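Local coordinates for protein putative cellulase CEL6 (Mycobacterium tuberculosis, PDB 1UP3) that probably hydrolyses internal beta-1,4 links of cellulose as a family 6 endoglucanase and binds a thio-linked cello-oligosaccharide analogue in its cleft, at residues H80-S85 with L122-C127; W100-A105 with V140-D145; S190-T195 with C234-R239. One frame throughout, in Å; residues are numbered along the deposited sequence.

Contact 1: H80-S85 with L122-C127. With BGC (beta-D-glucopyranose), chain B.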
loop_
_atom_site.group_PDB
_atom_site.type_symbol
_atom_site.label_atom_id
_atom_site.label_comp_id
_atom_site.label_asym_id
_atom_site.label_seq_id
_atom_site.Cartn_x
_atom_site.Cartn_y
_atom_site.Cartn_z
ATOM N N HIS A 80 4.845 -3.888 -16.306
ATOM C CA HIS A 80 5.878 -4.821 -15.823
ATOM C C HIS A 80 5.795 -4.956 -14.307
ATOM O O HIS A 80 6.815 -5.096 -13.645
ATOM C CB HIS A 80 7.312 -4.414 -16.259
ATOM C CG HIS A 80 7.374 -3.893 -17.656
ATOM N ND1 HIS A 80 6.913 -4.631 -18.723
ATOM C CD2 HIS A 80 7.764 -2.701 -18.157
ATOM C CE1 HIS A 80 7.032 -3.919 -19.829
ATOM N NE2 HIS A 80 7.534 -2.738 -19.518
ATOM N N ARG A 81 4.554 -4.935 -13.777
ATOM C CA ARG A 81 4.344 -5.074 -12.333
ATOM C C ARG A 81 5.039 -6.310 -11.810
ATOM O O ARG A 81 4.947 -7.364 -12.409
ATOM C CB ARG A 81 2.865 -5.103 -12.009
ATOM C CG ARG A 81 2.522 -4.881 -10.558
ATOM C CD ARG A 81 1.045 -4.944 -10.333
ATOM N NE ARG A 81 0.536 -6.297 -10.420
ATOM C CZ ARG A 81 -0.731 -6.608 -10.323
ATOM N NH1 ARG A 81 -1.653 -5.674 -10.130
ATOM N NH2 ARG A 81 -1.102 -7.869 -10.372
ATOM N N ASP A 82 5.736 -6.128 -10.672
ATOM C CA ASP A 82 6.423 -7.191 -9.983
ATOM C C ASP A 82 7.509 -7.846 -10.828
ATOM O O ASP A 82 7.968 -8.939 -10.492
ATOM C CB ASP A 82 5.429 -8.242 -9.488
ATOM C CG ASP A 82 5.846 -8.869 -8.200
ATOM O OD1 ASP A 82 6.329 -8.138 -7.274
ATOM O OD2 ASP A 82 5.791 -10.123 -8.020
ATOM N N CYS A 83 7.937 -7.180 -11.912
ATOM C CA CYS A 83 8.948 -7.746 -12.799
ATOM C C CYS A 83 8.611 -9.189 -13.190
ATOM O O CYS A 83 9.508 -10.014 -13.325
ATOM C CB CYS A 83 10.308 -7.663 -12.149
ATOM S SG CYS A 83 10.798 -5.983 -11.698
ATOM N N GLY A 84 7.337 -9.462 -13.414
ATOM C CA GLY A 84 6.887 -10.740 -13.941
ATOM C C GLY A 84 6.903 -11.888 -12.959
ATOM O O GLY A 84 6.801 -13.063 -13.354
ATOM N N SER A 85 7.002 -11.561 -11.673
ATOM C CA SER A 85 7.064 -12.574 -10.603
ATOM C C SER A 85 5.638 -12.905 -10.099
ATOM O O SER A 85 4.667 -12.810 -10.854
ATOM C CB SER A 85 8.011 -12.093 -9.499
ATOM O OG SER A 85 8.199 -13.070 -8.484
ATOM N N LEU A 122 9.296 1.850 -7.568
ATOM C CA LEU A 122 10.601 2.541 -7.541
ATOM C C LEU A 122 11.695 1.603 -7.017
ATOM O O LEU A 122 12.817 1.624 -7.527
ATOM C CB LEU A 122 10.579 3.799 -6.697
ATOM C CG LEU A 122 9.661 4.937 -7.183
ATOM C CD1 LEU A 122 9.822 6.156 -6.294
ATOM C CD2 LEU A 122 9.960 5.299 -8.610
ATOM N N ALA A 123 11.364 0.786 -6.026
ATOM C CA ALA A 123 12.389 -0.070 -5.374
ATOM C C ALA A 123 12.828 -1.199 -6.278
ATOM O O ALA A 123 13.998 -1.600 -6.223
ATOM C CB ALA A 123 11.876 -0.623 -4.048
ATOM N N MET A 124 11.908 -1.710 -7.107
ATOM C CA MET A 124 12.162 -2.873 -7.964
ATOM C C MET A 124 12.614 -2.476 -9.376
ATOM O O MET A 124 12.900 -3.341 -10.193
ATOM C CB MET A 124 10.934 -3.789 -8.036
ATOM C CG MET A 124 11.299 -5.249 -8.302
ATOM S SD MET A 124 9.840 -6.260 -8.583
ATOM C CE MET A 124 9.222 -6.229 -7.033
ATOM N N ALA A 125 12.734 -1.184 -9.633
ATOM C CA ALA A 125 12.947 -0.683 -10.994
ATOM C C ALA A 125 14.240 -1.188 -11.622
ATOM O O ALA A 125 14.334 -1.208 -12.830
ATOM C CB ALA A 125 12.875 0.805 -11.026
ATOM N N ASP A 126 15.209 -1.601 -10.808
ATOM C CA ASP A 126 16.477 -2.070 -11.358
ATOM C C ASP A 126 16.367 -3.358 -12.179
ATOM O O ASP A 126 17.304 -3.672 -12.956
ATOM C CB ASP A 126 17.513 -2.274 -10.260
ATOM C CG ASP A 126 17.951 -0.982 -9.620
ATOM O OD1 ASP A 126 18.079 0.055 -10.309
ATOM O OD2 ASP A 126 18.290 -0.979 -8.416
ATOM N N CYS A 127 15.279 -4.112 -12.040
ATOM C CA CYS A 127 15.023 -5.284 -12.905
ATOM C C CYS A 127 14.812 -4.889 -14.370
ATOM O O CYS A 127 14.932 -5.717 -15.268
ATOM C CB CYS A 127 13.788 -6.075 -12.424
ATOM S SG CYS A 127 12.198 -5.384 -12.967
HETATM C C2 BGC B . 8.615 -8.848 -3.758
HETATM C C3 BGC B . 7.269 -8.152 -3.898
HETATM C C4 BGC B . 6.731 -7.742 -2.527
HETATM C C5 BGC B . 7.830 -6.954 -1.782
HETATM C C6 BGC B . 7.421 -6.649 -0.334
HETATM C C1 BGC B . 9.582 -7.962 -2.964
HETATM O O2 BGC B . 9.150 -9.222 -5.042
HETATM O O3 BGC B . 6.328 -8.960 -4.587
HETATM O O4 BGC B . 5.549 -6.941 -2.624
HETATM O O5 BGC B . 9.040 -7.689 -1.696
HETATM O O6 BGC B . 8.404 -5.859 0.306
#
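The carboxylate of D82 meets two partners through one oxygen. OD1 of D82 touches the methyl CE of M124 at 3.5 Å. The same OD1 of D82 accepts a hydrogen bond of 2.8 Å from O3 of the bound glucose unit of the oligosaccharide. OD2 is taken by the backbone N of A87, so the group is held from both of its oxygens. Here a disulfide ties a loop to the end of a helix at the substrate cleft of the distorted, seven-stranded alpha/beta barrel of family 6: segment 80-85 follows strand 72-75, and segment 122-127 carries the end of helix 121-124 into a 3-10 turn. A type II beta turn from H80 to C83 shapes the loop, closed by C83 N to H80 O at 2.9 Å, with D82 at its third position in a positive-phi conformation. The side chain of D82 sets off away from 122-127, yet its carboxylate comes back to M124, and the two side chains cross obliquely. Methionine suits this place because its unbranched chain runs straight before bending at chi3 (-70°), which carries CE of M124 to within 3.6 Å of O2 of that glucose unit, so the methyl lines the sugar site. The glycan pocket also includes W164, which packs on M124, and D120, whose OD2 is hydrogen-bonded to the same unit. SD of the buried M124 lies 3.3 Å from SG of C83, so the thioether rests against the disulfide. That bridge joins the loop to the 3-10 turn covalently, with SG of C83 2.0 Å from SG of C127 and a chi3 of -81°.

Contact 2: W100-A105 with V140-D145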
loop_
_atom_site.group_PDB
_atom_site.type_symbol
_atom_site.label_atom_id
_atom_site.label_comp_id
_atom_site.label_asym_id
_atom_site.label_seq_id
_atom_site.Cartn_x
_atom_site.Cartn_y
_atom_site.Cartn_z
ATOM N N TRP A 100 -5.274 5.418 -17.365
ATOM C CA TRP A 100 -5.783 4.901 -16.095
ATOM C C TRP A 100 -5.660 5.928 -14.983
ATOM O O TRP A 100 -6.633 6.162 -14.272
ATOM C CB TRP A 100 -5.026 3.651 -15.721
ATOM C CG TRP A 100 -5.578 2.847 -14.551
ATOM C CD1 TRP A 100 -6.772 2.164 -14.499
ATOM C CD2 TRP A 100 -4.895 2.552 -13.306
ATOM N NE1 TRP A 100 -6.869 1.475 -13.307
ATOM C CE2 TRP A 100 -5.738 1.682 -12.564
ATOM C CE3 TRP A 100 -3.644 2.904 -12.759
ATOM C CZ2 TRP A 100 -5.380 1.184 -11.293
ATOM C CZ3 TRP A 100 -3.296 2.426 -11.526
ATOM C CH2 TRP A 100 -4.164 1.557 -10.801
ATOM N N ILE A 101 -4.475 6.536 -14.836
ATOM C CA ILE A 101 -4.266 7.588 -13.852
ATOM C C ILE A 101 -5.237 8.783 -14.102
ATOM O O ILE A 101 -5.796 9.322 -13.147
ATOM C CB ILE A 101 -2.777 8.085 -13.899
ATOM C CG1 ILE A 101 -1.831 7.005 -13.357
ATOM C CG2 ILE A 101 -2.657 9.386 -13.168
ATOM C CD1 ILE A 101 -2.098 6.602 -11.882
ATOM N N ASP A 102 -5.460 9.166 -15.370
ATOM C CA ASP A 102 -6.394 10.245 -15.645
ATOM C C ASP A 102 -7.771 9.905 -15.132
ATOM O O ASP A 102 -8.477 10.770 -14.587
ATOM C CB ASP A 102 -6.501 10.545 -17.141
ATOM C CG ASP A 102 -5.240 11.121 -17.719
ATOM O OD1 ASP A 102 -4.375 11.616 -16.978
ATOM O OD2 ASP A 102 -5.024 11.117 -18.966
ATOM N N ALA A 103 -8.169 8.668 -15.362
ATOM C CA ALA A 103 -9.487 8.196 -14.930
ATOM C C ALA A 103 -9.610 8.132 -13.411
ATOM O O ALA A 103 -10.623 8.536 -12.856
ATOM C CB ALA A 103 -9.778 6.848 -15.547
ATOM N N VAL A 104 -8.592 7.625 -12.720
ATOM C CA VAL A 104 -8.590 7.632 -11.269
ATOM C C VAL A 104 -8.752 9.075 -10.733
ATOM O O VAL A 104 -9.551 9.334 -9.834
ATOM C CB VAL A 104 -7.322 7.005 -10.700
ATOM C CG1 VAL A 104 -7.190 7.241 -9.214
ATOM C CG2 VAL A 104 -7.269 5.488 -10.981
ATOM N N ALA A 105 -7.996 10.013 -11.284
ATOM C CA ALA A 105 -8.091 11.410 -10.872
ATOM C C ALA A 105 -9.481 12.004 -11.144
ATOM O O ALA A 105 -9.978 12.806 -10.353
ATOM C CB ALA A 105 -6.985 12.210 -11.556
ATOM N N VAL A 140 5.441 7.179 -12.697
ATOM C CA VAL A 140 5.202 7.493 -11.312
ATOM C C VAL A 140 5.099 9.008 -11.148
ATOM O O VAL A 140 4.261 9.491 -10.396
ATOM C CB VAL A 140 6.247 6.847 -10.383
ATOM C CG1 VAL A 140 6.007 7.290 -8.934
ATOM C CG2 VAL A 140 6.136 5.327 -10.502
ATOM N N ARG A 141 5.982 9.748 -11.806
ATOM C CA ARG A 141 5.876 11.202 -11.783
ATOM C C ARG A 141 4.533 11.696 -12.348
ATOM O O ARG A 141 3.925 12.642 -11.808
ATOM C CB ARG A 141 7.049 11.836 -12.552
ATOM C CG ARG A 141 7.068 13.365 -12.380
ATOM C CD ARG A 141 8.212 14.088 -13.122
ATOM N NE ARG A 141 9.316 13.211 -13.355
ATOM C CZ ARG A 141 9.733 12.681 -14.503
ATOM N NH1 ARG A 141 9.210 13.008 -15.690
ATOM N NH2 ARG A 141 10.749 11.810 -14.430
ATOM N N TYR A 142 4.052 11.054 -13.409
ATOM C CA TYR A 142 2.763 11.385 -13.996
ATOM C C TYR A 142 1.632 11.189 -12.965
ATOM O O TYR A 142 0.761 12.037 -12.808
ATOM C CB TYR A 142 2.504 10.538 -15.239
ATOM C CG TYR A 142 1.249 10.974 -15.979
ATOM C CD1 TYR A 142 1.280 12.039 -16.834
ATOM C CD2 TYR A 142 0.024 10.345 -15.749
ATOM C CE1 TYR A 142 0.135 12.486 -17.485
ATOM C CE2 TYR A 142 -1.137 10.777 -16.411
ATOM C CZ TYR A 142 -1.059 11.875 -17.260
ATOM O OH TYR A 142 -2.171 12.364 -17.947
ATOM N N ALA A 143 1.688 10.077 -12.234
ATOM C CA ALA A 143 0.725 9.833 -11.177
ATOM C C ALA A 143 0.739 10.929 -10.122
ATOM O O ALA A 143 -0.296 11.421 -9.731
ATOM C CB ALA A 143 0.968 8.479 -10.551
ATOM N N VAL A 144 1.910 11.330 -9.656
ATOM C CA VAL A 144 2.024 12.369 -8.660
ATOM C C VAL A 144 1.431 13.655 -9.196
ATOM O O VAL A 144 0.603 14.303 -8.541
ATOM C CB VAL A 144 3.492 12.602 -8.228
ATOM C CG1 VAL A 144 3.619 13.863 -7.390
ATOM C CG2 VAL A 144 4.025 11.399 -7.444
ATOM N N ASP A 145 1.851 14.035 -10.405
ATOM C CA ASP A 145 1.423 15.317 -10.977
ATOM C C ASP A 145 -0.078 15.372 -11.203
ATOM O O ASP A 145 -0.674 16.450 -11.097
ATOM C CB ASP A 145 2.100 15.564 -12.321
ATOM C CG ASP A 145 3.582 15.927 -12.212
ATOM O OD1 ASP A 145 4.100 16.222 -11.106
ATOM O OD2 ASP A 145 4.269 16.015 -13.260
#
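Y142 and I101 lie side by side and run past each other in opposite directions, while D102 meets the tyrosine nearly at a right angle. The helices that carry them, 94-108 and 130-147, are neighbours on the outside of this distorted barrel, following successive parallel strands; the axes of the two short segments approach to 9.9 Å and run almost parallel, crossing at -19°. Tyrosine suits the outer side of this interface because it offers both a hydrocarbon ring and a polar end. The ring reaches across to the other helix because chi1 of Y142 (-173°) sets CG opposite the backbone N, and CE2 of Y142 packs obliquely at 3.8 Å on CG2 of I101. The hydroxyl goes further, to D102: OD1 of D102 lies at the ring edge, in its plane, while the carboxylate plane is turned 55° from the ring. R98 adds a cation-pi interaction with the same ring. Deeper in, the contact becomes purely apolar: the buried I101 extends CD1 to CB of A143 at 3.8 Å, and the small alanine lets the backbones come to 6.1 Å between CA of I101 and CA of A143. I101 and D102 also touch T146, one helical turn beyond Y142. At the outer rim the short hydrogen bond from OH of Y142 to OD1 of D102, 2.5 Å long, uses the syn lone pair of the carboxylate oxygen.

Contact 3: S190-T195 with C234-R239. With BGC (beta-D-glucopyranose), chain B.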
loop_
_atom_site.group_PDB
_atom_site.type_symbol
_atom_site.label_atom_id
_atom_site.label_comp_id
_atom_site.label_asym_id
_atom_site.label_seq_id
_atom_site.Cartn_x
_atom_site.Cartn_y
_atom_site.Cartn_z
ATOM N N SER A 190 3.325 -4.560 2.402
ATOM C CA SER A 190 3.364 -5.987 2.284
ATOM C C SER A 190 4.565 -6.650 2.908
ATOM O O SER A 190 4.799 -7.808 2.618
ATOM C CB SER A 190 3.194 -6.442 0.823
ATOM O OG SER A 190 2.066 -5.826 0.256
ATOM N N ASN A 191 5.322 -5.946 3.732
ATOM C CA ASN A 191 6.472 -6.581 4.398
ATOM C C ASN A 191 6.278 -6.586 5.911
ATOM O O ASN A 191 5.175 -6.402 6.392
ATOM C CB ASN A 191 7.764 -5.942 3.911
ATOM C CG ASN A 191 8.886 -6.940 3.813
ATOM O OD1 ASN A 191 9.271 -7.537 4.818
ATOM N ND2 ASN A 191 9.431 -7.131 2.592
ATOM N N PHE A 192 7.348 -6.857 6.628
ATOM C CA PHE A 192 7.276 -7.345 7.994
ATOM C C PHE A 192 8.253 -6.668 8.931
ATOM O O PHE A 192 8.339 -7.102 10.082
ATOM C CB PHE A 192 7.524 -8.885 7.989
ATOM C CG PHE A 192 6.597 -9.651 7.084
ATOM C CD1 PHE A 192 5.368 -10.085 7.522
ATOM C CD2 PHE A 192 6.948 -9.876 5.751
ATOM C CE1 PHE A 192 4.505 -10.757 6.651
ATOM C CE2 PHE A 192 6.081 -10.519 4.885
ATOM C CZ PHE A 192 4.884 -10.949 5.318
ATOM N N TYR A 193 8.998 -5.649 8.463
ATOM C CA TYR A 193 10.028 -5.048 9.300
ATOM C C TYR A 193 9.400 -4.239 10.438
ATOM O O TYR A 193 8.320 -3.711 10.293
ATOM C CB TYR A 193 11.007 -4.222 8.463
ATOM C CG TYR A 193 11.747 -5.076 7.481
ATOM C CD1 TYR A 193 12.739 -5.930 7.926
ATOM C CD2 TYR A 193 11.390 -5.114 6.124
ATOM C CE1 TYR A 193 13.387 -6.785 7.051
ATOM C CE2 TYR A 193 12.032 -5.982 5.248
ATOM C CZ TYR A 193 13.003 -6.808 5.713
ATOM O OH TYR A 193 13.636 -7.679 4.839
ATOM N N THR A 194 10.095 -4.158 11.582
ATOM C CA THR A 194 9.561 -3.488 12.737
ATOM C C THR A 194 9.304 -2.010 12.470
ATOM O O THR A 194 10.015 -1.350 11.678
ATOM C CB THR A 194 10.466 -3.619 13.990
ATOM O OG1 THR A 194 11.736 -2.936 13.768
ATOM C CG2 THR A 194 10.733 -5.057 14.312
ATOM N N THR A 195 8.310 -1.484 13.155
ATOM C CA THR A 195 7.999 -0.072 13.058
ATOM C C THR A 195 9.179 0.809 13.406
ATOM O O THR A 195 9.467 1.778 12.707
ATOM C CB THR A 195 6.862 0.233 13.960
ATOM O OG1 THR A 195 5.703 -0.508 13.511
ATOM C CG2 THR A 195 6.508 1.697 13.958
ATOM N N CYS A 234 7.518 -13.883 1.404
ATOM C CA CYS A 234 6.482 -14.572 0.624
ATOM C C CYS A 234 5.745 -15.579 1.517
ATOM O O CYS A 234 6.236 -16.662 1.789
ATOM C CB CYS A 234 7.152 -15.226 -0.586
ATOM S SG CYS A 234 6.114 -15.419 -2.033
ATOM N N ASN A 235 4.587 -15.168 2.013
ATOM C CA ASN A 235 3.801 -15.947 2.989
ATOM C C ASN A 235 4.627 -16.593 4.120
ATOM O O ASN A 235 4.478 -17.794 4.374
ATOM C CB ASN A 235 3.015 -17.051 2.279
ATOM C CG ASN A 235 1.968 -16.519 1.299
ATOM O OD1 ASN A 235 1.378 -15.458 1.535
ATOM N ND2 ASN A 235 1.712 -17.260 0.206
ATOM N N PRO A 236 5.465 -15.843 4.831
ATOM C CA PRO A 236 6.196 -16.435 5.966
ATOM C C PRO A 236 5.281 -16.840 7.109
ATOM O O PRO A 236 4.273 -16.227 7.374
ATOM C CB PRO A 236 7.122 -15.324 6.416
ATOM C CG PRO A 236 6.373 -14.053 5.994
ATOM C CD PRO A 236 5.721 -14.401 4.692
ATOM N N SER A 237 5.687 -17.889 7.811
ATOM C CA SER A 237 5.004 -18.234 9.038
ATOM C C SER A 237 5.579 -17.441 10.215
ATOM O O SER A 237 6.622 -16.782 10.119
ATOM C CB SER A 237 5.092 -19.740 9.273
ATOM O OG SER A 237 6.439 -20.099 9.490
ATOM N N GLY A 238 4.863 -17.498 11.336
ATOM C CA GLY A 238 5.289 -16.894 12.592
ATOM C C GLY A 238 5.220 -15.372 12.687
ATOM O O GLY A 238 5.784 -14.770 13.611
ATOM N N ARG A 239 4.569 -14.738 11.714
ATOM C CA ARG A 239 4.391 -13.284 11.710
ATOM C C ARG A 239 3.105 -12.923 12.453
ATOM O O ARG A 239 2.200 -13.727 12.555
ATOM C CB ARG A 239 4.335 -12.731 10.279
ATOM C CG ARG A 239 5.539 -13.075 9.394
ATOM C CD ARG A 239 6.906 -12.822 10.000
ATOM N NE ARG A 239 7.437 -14.011 10.628
ATOM C CZ ARG A 239 8.239 -14.044 11.694
ATOM N NH1 ARG A 239 8.598 -12.967 12.377
ATOM N NH2 ARG A 239 8.666 -15.216 12.107
HETATM C C2 BGC B . 8.615 -8.848 -3.758
HETATM C C3 BGC B . 7.269 -8.152 -3.898
HETATM C C4 BGC B . 6.731 -7.742 -2.527
HETATM C C5 BGC B . 7.830 -6.954 -1.782
HETATM C C6 BGC B . 7.421 -6.649 -0.334
HETATM C C1 BGC B . 9.582 -7.962 -2.964
HETATM O O2 BGC B . 9.150 -9.222 -5.042
HETATM O O3 BGC B . 6.328 -8.960 -4.587
HETATM O O4 BGC B . 5.549 -6.941 -2.624
HETATM O O5 BGC B . 9.040 -7.689 -1.696
HETATM O O6 BGC B . 8.404 -5.859 0.306
#
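CG of P236 sits over one face of the F192 ring. The contact is a CH-pi interaction between two loops at the C-terminal ends of the barrel strands: segment 190-195 follows strand 184-187, and segment 234-239 lies in the long excursion between strands 213-217 and 254-258. CG of P236 stands 3.8 Å from the centroid of the F192 ring, 23° off its normal and shifted toward the rim, so that its nearest atom is CZ of F192 at 3.5 Å. Proline suits this place because its compact ring offers CH groups that a flat aromatic face can accept. At CD1, F192 also meets CG of R239 at 3.5 Å, in an oblique approach made by the aliphatic part of the arginine. The guanidinium itself is not stacked on the phenylalanine; its plane is nearly perpendicular to the aromatic one. Bends at chi2 (-49°) and chi3 fold the chain back on its own loop. NE of R239 lies 2.9 Å from O of S237, and NH2 somewhat farther; this side-on, two-nitrogen grip on the loop's own carbonyl fixes the guanidinium, and the folded chain lays CG against F192. Further out, NH1 of R239 bonds to O of G224, and a disulfide from C234 to C270 anchors the start of the segment. Residues 235-239 border a bound polyether, probably from the crystallisation liquor, which N of R239 hydrogen-bonds. Between F192 and the cleft sits N191, whose amide is used at both ends: its OD1 accepts from N of F192 at 2.7 Å, while ND2 of N191 gives an almost straight (174°) hydrogen bond of 2.8 Å to O6 of the bound glucose unit of the oligosaccharide.

Overall arrangement
Contacts 1 and 3 bring different loops to the same glucose unit of the bound oligosaccharide, one at O3 and the other at O6, with centres about 20 Å apart and no direct touch. Contact 2 lies away from the sugar among the outer helices, its centre about 30 Å from that of contact 3 and on the other side of the chain's centre. All three are partly buried, but their chemistry differs: a covalent sulfur bridge ties a loop to a helix end in contact 1, aliphatic packing under a polar rim joins the helices of contact 2, and a proline CH-pi contact links the two loops of contact 3. Contacts 1 and 2 are neighbours, since L122 CD2 packs on V140 CG2 at 4.3 Å, between helices consecutive in the chain.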